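Local coordinates for cell cycle serine/threonine-protein kinase CDC5/MSD2 (Saccharomyces cerevisiae, PDB 6MF4) that phosphorylates serine and threonine residues of proteins to drive mitotic exit in budding yeast, here represented by its polo-box domain, the substrate-recognition part of the kinase, at residues N268-E271 and K272-I276. Numbering follows the deposited sequence.
Sequences NFRE and KLTLI
Arg270 and Leu273 meet in the first turns of an alpha-helix, one guanidinium face lying over the leucine: Leu273 CD2 sits 3.6 Å from Arg270 NH2. Bends at chi2 (61°) and chi3 turn the arginine forward along the helix, over Leu273. The same methyl touches Phe269 CZ at 3.9 Å; these side chains run side by side, as suits apolar residues four apart on a buried face. Thr274 stands at the guanidinium's edge, OG1 3.5 Å from Arg270 NH2. With OG1 beside its own N (chi1 -66°), the hydroxyl donates to Arg270 O over 3.1 Å, while Thr274 N bonds that oxygen from the opposite face of its plane. A valine in place of Thr274 would probably leave Arg270 O gripped from one face and the guanidinium edge without this polar neighbour. A bend at chi2 (59°) swings the Glu271 carboxylate obliquely across Leu275, OE2 touching CG at 3.8 Å; an exposed acid suits the first turn, probably meeting the helix's positive end. This polo box 2 helix packs Phe269 and Leu273 on helix 252-258, turns Lys272 (salt-bridged to Asp225) and Ile276 to strands 219-223 and 228-232, and is tied to helix 56-82 by Arg270's salt bridge with Glu77.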
loop_
_atom_site.group_PDB
_atom_site.type_symbol
_atom_site.label_atom_id
_atom_site.label_comp_id
_atom_site.label_asym_id
_atom_site.label_seq_id
_atom_site.Cartn_x
_atom_site.Cartn_y
_atom_site.Cartn_z
ATOM N N ASN A 268 -2.314 -17.959 -11.214
ATOM C CA ASN A 268 -0.874 -18.145 -11.388
ATOM C C ASN A 268 -0.085 -17.661 -10.162
ATOM O O ASN A 268 0.875 -16.896 -10.273
ATOM C CB ASN A 268 -0.415 -17.413 -12.656
ATOM C CG ASN A 268 -0.893 -18.088 -13.923
ATOM O OD1 ASN A 268 -1.193 -19.281 -13.926
ATOM N ND2 ASN A 268 -0.984 -17.323 -15.006
ATOM N N PHE A 269 -0.502 -18.127 -8.992
ATOM C CA PHE A 269 0.007 -17.610 -7.729
ATOM C C PHE A 269 1.530 -17.694 -7.591
ATOM O O PHE A 269 2.163 -16.744 -7.126
ATOM C CB PHE A 269 -0.657 -18.351 -6.565
ATOM C CG PHE A 269 0.001 -18.108 -5.239
ATOM C CD1 PHE A 269 -0.186 -16.914 -4.563
ATOM C CD2 PHE A 269 0.803 -19.079 -4.666
ATOM C CE1 PHE A 269 0.424 -16.690 -3.339
ATOM C CE2 PHE A 269 1.414 -18.863 -3.448
ATOM C CZ PHE A 269 1.223 -17.668 -2.782
ATOM N N ARG A 270 2.127 -18.810 -7.996
ATOM C CA ARG A 270 3.554 -19.008 -7.760
ATOM C C ARG A 270 4.407 -18.023 -8.553
ATOM O O ARG A 270 5.442 -17.558 -8.069
ATOM C CB ARG A 270 3.965 -20.440 -8.105
ATOM C CG ARG A 270 5.435 -20.745 -7.817
ATOM C CD ARG A 270 5.777 -20.574 -6.334
ATOM N NE ARG A 270 6.563 -19.368 -6.068
ATOM C CZ ARG A 270 7.089 -19.064 -4.883
ATOM N NH1 ARG A 270 6.911 -19.871 -3.843
ATOM N NH2 ARG A 270 7.792 -17.949 -4.736
ATOM N N GLU A 271 3.986 -17.711 -9.772
ATOM C CA GLU A 271 4.700 -16.730 -10.577
ATOM C C GLU A 271 4.551 -15.346 -9.954
ATOM O O GLU A 271 5.499 -14.562 -9.914
ATOM C CB GLU A 271 4.183 -16.731 -12.017
ATOM C CG GLU A 271 4.725 -15.598 -12.890
ATOM C CD GLU A 271 6.242 -15.602 -13.004
ATOM O OE1 GLU A 271 6.868 -16.649 -12.734
ATOM O OE2 GLU A 271 6.811 -14.548 -13.367
ATOM N N LYS A 272 3.357 -15.051 -9.459
ATOM C CA LYS A 272 3.101 -13.749 -8.859
ATOM C C LYS A 272 3.906 -13.572 -7.575
ATOM O O LYS A 272 4.452 -12.499 -7.332
ATOM C CB LYS A 272 1.606 -13.569 -8.598
ATOM C CG LYS A 272 0.833 -13.305 -9.882
ATOM C CD LYS A 272 -0.667 -13.274 -9.673
ATOM C CE LYS A 272 -1.394 -12.900 -10.969
ATOM N NZ LYS A 272 -0.641 -13.284 -12.209
ATOM N N LEU A 273 4.004 -14.623 -6.764
ATOM C CA LEU A 273 4.767 -14.527 -5.521
ATOM C C LEU A 273 6.251 -14.318 -5.813
ATOM O O LEU A 273 6.945 -13.619 -5.076
ATOM C CB LEU A 273 4.567 -15.774 -4.661
ATOM C CG LEU A 273 5.152 -15.689 -3.247
ATOM C CD1 LEU A 273 4.467 -14.593 -2.426
ATOM C CD2 LEU A 273 5.045 -17.033 -2.535
ATOM N N THR A 274 6.736 -14.918 -6.893
ATOM C CA THR A 274 8.113 -14.711 -7.319
ATOM C C THR A 274 8.342 -13.251 -7.701
ATOM O O THR A 274 9.350 -12.650 -7.322
ATOM C CB THR A 274 8.469 -15.626 -8.506
ATOM O OG1 THR A 274 8.450 -16.989 -8.070
ATOM C CG2 THR A 274 9.852 -15.297 -9.064
ATOM N N LEU A 275 7.403 -12.682 -8.451
ATOM C CA LEU A 275 7.488 -11.279 -8.847
ATOM C C LEU A 275 7.450 -10.374 -7.618
ATOM O O LEU A 275 8.187 -9.393 -7.526
ATOM C CB LEU A 275 6.348 -10.925 -9.805
ATOM C CG LEU A 275 6.501 -11.470 -11.229
ATOM C CD1 LEU A 275 5.190 -11.374 -11.983
ATOM C CD2 LEU A 275 7.597 -10.726 -11.976
ATOM N N ILE A 276 6.593 -10.729 -6.668
ATOM C CA ILE A 276 6.464 -9.981 -5.424
ATOM C C ILE A 276 7.790 -9.954 -4.671
ATOM O O ILE A 276 8.228 -8.900 -4.214
ATOM C CB ILE A 276 5.351 -10.587 -4.541
ATOM C CG1 ILE A 276 3.986 -10.206 -5.115
ATOM C CG2 ILE A 276 5.465 -10.122 -3.084
ATOM C CD1 ILE A 276 2.817 -10.875 -4.444
#